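Nucleoporin nup120 (Schizosaccharomyces pombe, PDB 4GQ2) serves as a structural component of the nuclear pore complex, whose nucleoporins can also act as docking partners for transport factors. Local coordinates at residues Pro235-Val249 against Met252-Ser265. Numbering follows the deposited sequence.
Sequences PNTIISMIFLSTYNV and MLSLDYKLKVLDLS
Leu264 brings CD1 to the edge of the Phe243 ring, near its plane and 3.7 Å from Phe243 CD1. The Asn248 amide lies across Leu264, its OD1 3.6 Å from Leu264 CB; a third flat group is the Asp256 carboxylate. Ser254 OG donates to Asp256 OD1 (2.7 Å), and Lys258 NZ reaches OD2 from above the carboxylate plane in a salt bridge. Pro235 CB lies 3.5 Å from Asp256 OD2, and Asp256 N bonds to Pro235 O, which Asp256 OD1 approaches to 2.9 Å without a hydrogen bond. An alanine in place of Asp256 would probably leave Ser254 OG without this acceptor and take a carboxylate from Lys258 NZ, which also pairs with Glu274.

Ile239 and Ser240 both face Leu253 in a classic beta bulge, bonded through Ile239 N to Leu253 O (2.9 Å) and Leu253 N to Ser240 O (2.8 Å). With its CG1 between backbone N and carbonyl carbon (chi1 60°), Ile239 lays CD1 4.0 Å from Leu253 CG, and its CG2 meets Leu255 CD1.

Strands 238-244, 249-254 and 258-263 run each antiparallel to the next, with strand 268-274 as the fourth of the propeller blade; Leu253 packs against Leu288 of the next sheet.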
ATOM      1  N   PRO A 235      19.423 -53.648   2.263  1.00 75.06           N
ATOM      2  CA  PRO A 235      19.088 -53.191   3.618  1.00 69.18           C
ATOM      3  C   PRO A 235      19.993 -52.075   4.151  1.00 62.89           C
ATOM      4  O   PRO A 235      19.588 -51.339   5.053  1.00 54.49           O
ATOM      5  CB  PRO A 235      19.230 -54.461   4.464  1.00 71.03           C
ATOM      6  CG  PRO A 235      19.034 -55.577   3.497  1.00 83.86           C
ATOM      7  CD  PRO A 235      19.695 -55.097   2.237  1.00 71.80           C
ATOM      8  N   ASN A 236      21.195 -51.943   3.594  1.00 61.56           N
ATOM      9  CA  ASN A 236      22.106 -50.876   4.009  1.00 72.42           C
ATOM     10  C   ASN A 236      21.899 -49.534   3.270  1.00 64.63           C
ATOM     11  O   ASN A 236      22.602 -48.552   3.554  1.00 51.93           O
ATOM     12  CB  ASN A 236      23.571 -51.346   3.949  1.00 76.53           C
ATOM     13  CG  ASN A 236      24.027 -51.684   2.541  1.00 83.72           C
ATOM     14  OD1 ASN A 236      23.360 -52.428   1.816  1.00 90.78           O
ATOM     15  ND2 ASN A 236      25.178 -51.146   2.149  1.00 64.72           N
ATOM     16  N   THR A 237      20.934 -49.501   2.341  1.00 47.31           N
ATOM     17  CA  THR A 237      20.556 -48.278   1.627  1.00 55.90           C
ATOM     18  C   THR A 237      20.296 -47.133   2.606  1.00 65.07           C
ATOM     19  O   THR A 237      19.512 -47.275   3.550  1.00 63.88           O
ATOM     20  CB  THR A 237      19.280 -48.479   0.782  1.00 62.32           C
ATOM     21  OG1 THR A 237      19.404 -49.662  -0.013  1.00 61.49           O
ATOM     22  CG2 THR A 237      19.040 -47.279  -0.134  1.00 69.36           C
ATOM     23  N   ILE A 238      20.963 -46.003   2.382  1.00 67.05           N
ATOM     24  CA  ILE A 238      20.815 -44.838   3.249  1.00 65.32           C
ATOM     25  C   ILE A 238      19.469 -44.176   2.972  1.00 64.26           C
ATOM     26  O   ILE A 238      19.156 -43.836   1.827  1.00 59.51           O
ATOM     27  CB  ILE A 238      21.966 -43.819   3.058  1.00 69.25           C
ATOM     28  CG1 ILE A 238      23.342 -44.510   3.100  1.00 60.61           C
ATOM     29  CG2 ILE A 238      21.870 -42.683   4.078  1.00 57.92           C
ATOM     30  CD1 ILE A 238      23.736 -45.091   4.443  1.00 59.42           C
ATOM     31  N   ILE A 239      18.670 -44.020   4.022  1.00 56.90           N
ATOM     32  CA  ILE A 239      17.366 -43.363   3.901  1.00 56.12           C
ATOM     33  C   ILE A 239      17.341 -41.997   4.589  1.00 48.66           C
ATOM     34  O   ILE A 239      16.351 -41.276   4.506  1.00 53.57           O
ATOM     35  CB  ILE A 239      16.211 -44.252   4.411  1.00 48.75           C
ATOM     36  CG1 ILE A 239      16.406 -44.604   5.889  1.00 56.75           C
ATOM     37  CG2 ILE A 239      16.088 -45.500   3.544  1.00 49.16           C
ATOM     38  CD1 ILE A 239      15.122 -44.963   6.609  1.00 69.05           C
ATOM     39  N   SER A 240      18.442 -41.660   5.262  1.00 49.08           N
ATOM     40  CA  SER A 240      18.612 -40.372   5.934  1.00 56.35           C
ATOM     41  C   SER A 240      20.045 -40.262   6.456  1.00 62.28           C
ATOM     42  O   SER A 240      20.532 -41.170   7.132  1.00 61.40           O
ATOM     43  CB  SER A 240      17.618 -40.237   7.095  1.00 67.23           C
ATOM     44  OG  SER A 240      17.305 -38.883   7.362  1.00 78.05           O
ATOM     45  N   MET A 241      20.723 -39.162   6.136  1.00 59.19           N
ATOM     46  CA  MET A 241      22.078 -38.927   6.650  1.00 60.06           C
ATOM     47  C   MET A 241      22.382 -37.457   6.933  1.00 56.01           C
ATOM     48  O   MET A 241      21.931 -36.569   6.203  1.00 58.31           O
ATOM     49  CB  MET A 241      23.150 -39.534   5.729  1.00 62.25           C
ATOM     50  CG  MET A 241      23.127 -39.060   4.283  1.00 58.56           C
ATOM     51  SD  MET A 241      24.644 -39.515   3.416  1.00 58.38           S
ATOM     52  CE  MET A 241      24.285 -38.953   1.756  1.00 51.22           C
ATOM     53  N   ILE A 242      23.146 -37.222   8.000  1.00 48.42           N
ATOM     54  CA  ILE A 242      23.554 -35.874   8.405  1.00 55.45           C
ATOM     55  C   ILE A 242      25.032 -35.806   8.796  1.00 61.55           C
ATOM     56  O   ILE A 242      25.580 -36.733   9.392  1.00 64.83           O
ATOM     57  CB  ILE A 242      22.688 -35.306   9.559  1.00 52.56           C
ATOM     58  CG1 ILE A 242      22.553 -36.322  10.700  1.00 57.21           C
ATOM     59  CG2 ILE A 242      21.319 -34.876   9.047  1.00 51.98           C
ATOM     60  CD1 ILE A 242      22.127 -35.718  12.024  1.00 54.51           C
ATOM     61  N   PHE A 243      25.661 -34.691   8.447  1.00 62.54           N
ATOM     62  CA  PHE A 243      27.057 -34.437   8.751  1.00 55.74           C
ATOM     63  C   PHE A 243      27.173 -33.595  10.018  1.00 58.50           C
ATOM     64  O   PHE A 243      26.441 -32.623  10.187  1.00 60.61           O
ATOM     65  CB  PHE A 243      27.716 -33.722   7.565  1.00 57.14           C
ATOM     66  CG  PHE A 243      29.050 -33.102   7.882  1.00 59.68           C
ATOM     67  CD1 PHE A 243      30.149 -33.895   8.213  1.00 49.23           C
ATOM     68  CD2 PHE A 243      29.215 -31.718   7.830  1.00 60.64           C
ATOM     69  CE1 PHE A 243      31.383 -33.318   8.487  1.00 59.69           C
ATOM     70  CE2 PHE A 243      30.445 -31.136   8.109  1.00 59.78           C
ATOM     71  CZ  PHE A 243      31.532 -31.936   8.436  1.00 55.95           C
ATOM     72  N   LEU A 244      28.091 -33.982  10.903  1.00 60.68           N
ATOM     73  CA  LEU A 244      28.319 -33.269  12.159  1.00 62.67           C
ATOM     74  C   LEU A 244      29.759 -32.774  12.251  1.00 77.94           C
ATOM     75  O   LEU A 244      30.629 -33.244  11.525  1.00 78.47           O
ATOM     76  CB  LEU A 244      28.014 -34.169  13.360  1.00 57.46           C
ATOM     77  CG  LEU A 244      26.746 -35.030  13.385  1.00 67.43           C
ATOM     78  CD1 LEU A 244      26.742 -35.895  14.635  1.00 67.18           C
ATOM     79  CD2 LEU A 244      25.477 -34.193  13.318  1.00 71.35           C
ATOM     80  N   SER A 245      29.992 -31.810  13.139  1.00 90.26           N
ATOM     81  CA  SER A 245      31.335 -31.309  13.462  1.00 87.97           C
ATOM     82  C   SER A 245      31.310 -30.596  14.831  1.00 87.95           C
ATOM     83  O   SER A 245      30.245 -30.179  15.276  1.00105.67           O
ATOM     84  CB  SER A 245      31.896 -30.419  12.337  1.00 77.86           C
ATOM     85  OG  SER A 245      30.875 -29.951  11.469  1.00 76.26           O
ATOM     86  N   THR A 246      32.449 -30.449  15.514  1.00 84.08           N
ATOM     87  CA  THR A 246      33.776 -30.797  15.001  1.00106.53           C
ATOM     88  C   THR A 246      34.142 -32.262  15.273  1.00 97.24           C
ATOM     89  O   THR A 246      35.289 -32.585  15.604  1.00 90.81           O
ATOM     90  CB  THR A 246      34.873 -29.833  15.529  1.00121.99           C
ATOM     91  OG1 THR A 246      34.298 -28.559  15.845  1.00127.68           O
ATOM     92  CG2 THR A 246      35.985 -29.640  14.490  1.00 97.34           C
ATOM     93  N   TYR A 247      33.146 -33.136  15.149  1.00 79.77           N
ATOM     94  CA  TYR A 247      33.393 -34.555  14.957  1.00 76.14           C
ATOM     95  C   TYR A 247      33.373 -34.768  13.456  1.00 76.91           C
ATOM     96  O   TYR A 247      32.353 -34.519  12.816  1.00 93.80           O
ATOM     97  CB  TYR A 247      32.301 -35.415  15.599  1.00 74.91           C
ATOM     98  CG  TYR A 247      31.808 -34.957  16.951  1.00 71.81           C
ATOM     99  CD1 TYR A 247      32.696 -34.554  17.950  1.00 77.30           C
ATOM    100  CD2 TYR A 247      30.450 -34.961  17.243  1.00 69.94           C
ATOM    101  CE1 TYR A 247      32.239 -34.144  19.191  1.00 77.26           C
ATOM    102  CE2 TYR A 247      29.984 -34.562  18.483  1.00 75.16           C
ATOM    103  CZ  TYR A 247      30.880 -34.151  19.451  1.00 78.10           C
ATOM    104  OH  TYR A 247      30.415 -33.752  20.683  1.00 77.61           O
ATOM    105  N   ASN A 248      34.487 -35.211  12.882  1.00 70.45           N
ATOM    106  CA  ASN A 248      34.513 -35.540  11.460  1.00 78.97           C
ATOM    107  C   ASN A 248      33.658 -36.795  11.223  1.00 73.69           C
ATOM    108  O   ASN A 248      34.165 -37.872  10.903  1.00 88.12           O
ATOM    109  CB  ASN A 248      35.956 -35.721  10.972  1.00 84.59           C
ATOM    110  CG  ASN A 248      36.111 -35.467   9.481  1.00 95.94           C
ATOM    111  OD1 ASN A 248      35.213 -34.933   8.825  1.00 96.31           O
ATOM    112  ND2 ASN A 248      37.263 -35.849   8.938  1.00103.52           N
ATOM    113  N   VAL A 249      32.348 -36.626  11.384  1.00 63.33           N
ATOM    114  CA  VAL A 249      31.417 -37.740  11.555  1.00 71.16           C
ATOM    115  C   VAL A 249      30.160 -37.611  10.694  1.00 71.34           C
ATOM    116  O   VAL A 249      29.613 -36.519  10.525  1.00 78.06           O
ATOM    117  CB  VAL A 249      31.028 -37.878  13.048  1.00 72.62           C
ATOM    118  CG1 VAL A 249      29.634 -38.464  13.224  1.00 69.95           C
ATOM    119  CG2 VAL A 249      32.074 -38.695  13.794  1.00 76.95           C
ATOM    120  N   MET A 252      24.033 -41.825   9.854  1.00 63.75           N
ATOM    121  CA  MET A 252      23.164 -42.380   8.825  1.00 50.19           C
ATOM    122  C   MET A 252      22.121 -43.317   9.415  1.00 52.01           C
ATOM    123  O   MET A 252      22.366 -43.986  10.424  1.00 52.29           O
ATOM    124  CB  MET A 252      23.989 -43.124   7.773  1.00 48.76           C
ATOM    125  CG  MET A 252      25.245 -42.388   7.326  1.00 59.44           C
ATOM    126  SD  MET A 252      26.431 -43.435   6.459  1.00 71.65           S
ATOM    127  CE  MET A 252      26.888 -44.615   7.726  1.00 69.95           C
ATOM    128  N   LEU A 253      20.955 -43.344   8.777  1.00 51.84           N
ATOM    129  CA  LEU A 253      19.916 -44.315   9.066  1.00 44.20           C
ATOM    130  C   LEU A 253      19.680 -45.176   7.831  1.00 55.06           C
ATOM    131  O   LEU A 253      19.583 -44.657   6.712  1.00 55.56           O
ATOM    132  CB  LEU A 253      18.626 -43.619   9.499  1.00 45.43           C
ATOM    133  CG  LEU A 253      17.435 -44.502   9.880  1.00 48.95           C
ATOM    134  CD1 LEU A 253      17.801 -45.542  10.932  1.00 55.79           C
ATOM    135  CD2 LEU A 253      16.291 -43.638  10.375  1.00 48.65           C
ATOM    136  N   SER A 254      19.597 -46.490   8.039  1.00 56.06           N
ATOM    137  CA  SER A 254      19.487 -47.450   6.935  1.00 61.09           C
ATOM    138  C   SER A 254      18.049 -47.894   6.675  1.00 54.20           C
ATOM    139  O   SER A 254      17.169 -47.679   7.505  1.00 64.38           O
ATOM    140  CB  SER A 254      20.369 -48.671   7.201  1.00 63.63           C
ATOM    141  OG  SER A 254      19.931 -49.364   8.356  1.00 77.06           O
ATOM    142  N   LEU A 255      17.824 -48.521   5.520  1.00 55.29           N
ATOM    143  CA  LEU A 255      16.511 -49.052   5.158  1.00 60.93           C
ATOM    144  C   LEU A 255      16.030 -50.085   6.181  1.00 63.78           C
ATOM    145  O   LEU A 255      14.828 -50.216   6.418  1.00 65.05           O
ATOM    146  CB  LEU A 255      16.538 -49.652   3.742  1.00 61.04           C
ATOM    147  CG  LEU A 255      15.216 -50.097   3.095  1.00 69.24           C
ATOM    148  CD1 LEU A 255      14.364 -48.908   2.663  1.00 66.59           C
ATOM    149  CD2 LEU A 255      15.473 -51.014   1.908  1.00 68.50           C
ATOM    150  N   ASP A 256      16.972 -50.809   6.785  1.00 56.01           N
ATOM    151  CA  ASP A 256      16.648 -51.749   7.860  1.00 58.95           C
ATOM    152  C   ASP A 256      16.905 -51.174   9.266  1.00 74.64           C
ATOM    153  O   ASP A 256      17.427 -51.858  10.151  1.00 88.28           O
ATOM    154  CB  ASP A 256      17.319 -53.124   7.641  1.00 56.04           C
ATOM    155  CG  ASP A 256      18.840 -53.101   7.826  1.00 63.40           C
ATOM    156  OD1 ASP A 256      19.458 -52.011   7.899  1.00 55.32           O
ATOM    157  OD2 ASP A 256      19.425 -54.202   7.902  1.00 71.20           O
ATOM    158  N   TYR A 257      16.515 -49.913   9.454  1.00 71.44           N
ATOM    159  CA  TYR A 257      16.440 -49.267  10.775  1.00 71.39           C
ATOM    160  C   TYR A 257      17.686 -49.418  11.663  1.00 64.68           C
ATOM    161  O   TYR A 257      17.583 -49.715  12.855  1.00 59.05           O
ATOM    162  CB  TYR A 257      15.143 -49.657  11.515  1.00 81.74           C
ATOM    163  CG  TYR A 257      14.411 -50.836  10.900  1.00122.75           C
ATOM    164  CD1 TYR A 257      13.495 -50.649   9.860  1.00124.32           C
ATOM    165  CD2 TYR A 257      14.645 -52.138  11.346  1.00134.58           C
ATOM    166  CE1 TYR A 257      12.836 -51.723   9.283  1.00126.47           C
ATOM    167  CE2 TYR A 257      13.993 -53.219  10.771  1.00139.92           C
ATOM    168  CZ  TYR A 257      13.085 -53.004   9.743  1.00133.31           C
ATOM    169  OH  TYR A 257      12.431 -54.073   9.176  1.00126.80           O
ATOM    170  N   LYS A 258      18.854 -49.200  11.068  1.00 63.94           N
ATOM    171  CA  LYS A 258      20.109 -49.133  11.809  1.00 69.24           C
ATOM    172  C   LYS A 258      20.649 -47.700  11.895  1.00 66.29           C
ATOM    173  O   LYS A 258      20.830 -47.030  10.877  1.00 59.97           O
ATOM    174  CB  LYS A 258      21.167 -50.044  11.178  1.00 72.25           C
ATOM    175  CG  LYS A 258      21.305 -51.420  11.810  1.00 78.98           C
ATOM    176  CD  LYS A 258      20.489 -52.471  11.079  1.00 78.77           C
ATOM    177  CE  LYS A 258      20.880 -53.869  11.528  1.00 79.28           C
ATOM    178  NZ  LYS A 258      19.954 -54.894  10.982  1.00 84.20           N
ATOM    179  N   LEU A 259      20.909 -47.244  13.116  1.00 68.08           N
ATOM    180  CA  LEU A 259      21.517 -45.935  13.342  1.00 66.66           C
ATOM    181  C   LEU A 259      23.041 -46.068  13.370  1.00 64.95           C
ATOM    182  O   LEU A 259      23.608 -46.602  14.324  1.00 64.65           O
ATOM    183  CB  LEU A 259      20.982 -45.307  14.639  1.00 52.16           C
ATOM    184  CG  LEU A 259      21.311 -43.842  14.967  1.00 56.59           C
ATOM    185  CD1 LEU A 259      20.876 -42.880  13.867  1.00 57.67           C
ATOM    186  CD2 LEU A 259      20.686 -43.441  16.296  1.00 49.51           C
ATOM    187  N   LYS A 260      23.687 -45.576  12.314  1.00 55.60           N
ATOM    188  CA  LYS A 260      25.122 -45.758  12.110  1.00 61.84           C
ATOM    189  C   LYS A 260      25.902 -44.453  12.221  1.00 72.69           C
ATOM    190  O   LYS A 260      25.455 -43.404  11.749  1.00 71.90           O
ATOM    191  CB  LYS A 260      25.393 -46.374  10.733  1.00 65.98           C
ATOM    192  CG  LYS A 260      24.435 -47.487  10.335  1.00 68.24           C
ATOM    193  CD  LYS A 260      24.896 -48.207   9.078  1.00 61.00           C
ATOM    194  CE  LYS A 260      23.960 -49.364   8.764  1.00 71.05           C
ATOM    195  NZ  LYS A 260      24.436 -50.206   7.632  1.00 74.19           N
ATOM    196  N   VAL A 261      27.076 -44.538  12.837  1.00 71.72           N
ATOM    197  CA  VAL A 261      28.018 -43.421  12.888  1.00 61.39           C
ATOM    198  C   VAL A 261      29.229 -43.739  12.015  1.00 64.14           C
ATOM    199  O   VAL A 261      29.966 -44.690  12.290  1.00 71.36           O
ATOM    200  CB  VAL A 261      28.492 -43.138  14.324  1.00 53.46           C
ATOM    201  CG1 VAL A 261      29.286 -41.842  14.378  1.00 52.04           C
ATOM    202  CG2 VAL A 261      27.307 -43.079  15.272  1.00 52.05           C
ATOM    203  N   LEU A 262      29.420 -42.952  10.959  1.00 56.82           N
ATOM    204  CA  LEU A 262      30.545 -43.138  10.047  1.00 60.23           C
ATOM    205  C   LEU A 262      31.656 -42.144  10.354  1.00 65.64           C
ATOM    206  O   LEU A 262      31.425 -40.932  10.383  1.00 71.58           O
ATOM    207  CB  LEU A 262      30.094 -42.976   8.596  1.00 61.17           C
ATOM    208  CG  LEU A 262      31.091 -43.431   7.528  1.00 74.74           C
ATOM    209  CD1 LEU A 262      30.917 -44.914   7.230  1.00 86.58           C
ATOM    210  CD2 LEU A 262      30.925 -42.609   6.259  1.00 77.11           C
ATOM    211  N   ASP A 263      32.861 -42.656  10.586  1.00 65.05           N
ATOM    212  CA  ASP A 263      34.001 -41.791  10.861  1.00 63.38           C
ATOM    213  C   ASP A 263      34.655 -41.385   9.549  1.00 75.06           C
ATOM    214  O   ASP A 263      35.263 -42.211   8.869  1.00 67.72           O
ATOM    215  CB  ASP A 263      35.007 -42.480  11.783  1.00 62.10           C
ATOM    216  CG  ASP A 263      36.142 -41.566  12.203  1.00 71.00           C
ATOM    217  OD1 ASP A 263      35.915 -40.351  12.382  1.00 85.22           O
ATOM    218  OD2 ASP A 263      37.272 -42.068  12.360  1.00 78.00           O
ATOM    219  N   LEU A 264      34.516 -40.106   9.209  1.00 77.61           N
ATOM    220  CA  LEU A 264      34.997 -39.568   7.936  1.00 73.46           C
ATOM    221  C   LEU A 264      36.519 -39.429   7.856  1.00 72.57           C
ATOM    222  O   LEU A 264      37.077 -39.332   6.761  1.00 61.07           O
ATOM    223  CB  LEU A 264      34.338 -38.217   7.654  1.00 69.80           C
ATOM    224  CG  LEU A 264      32.831 -38.220   7.408  1.00 78.07           C
ATOM    225  CD1 LEU A 264      32.242 -36.875   7.800  1.00 86.14           C
ATOM    226  CD2 LEU A 264      32.511 -38.562   5.959  1.00 67.20           C
ATOM    227  N   SER A 265      37.188 -39.408   9.007  1.00 75.58           N
ATOM    228  CA  SER A 265      38.650 -39.377   9.029  1.00 85.61           C
ATOM    229  C   SER A 265      39.220 -40.685   8.484  1.00 82.43           C
ATOM    230  O   SER A 265      40.251 -40.682   7.810  1.00 80.46           O
ATOM    231  CB  SER A 265      39.182 -39.103  10.440  1.00 85.73           C
ATOM    232  OG  SER A 265      38.763 -40.103  11.349  1.00 94.01           O
TER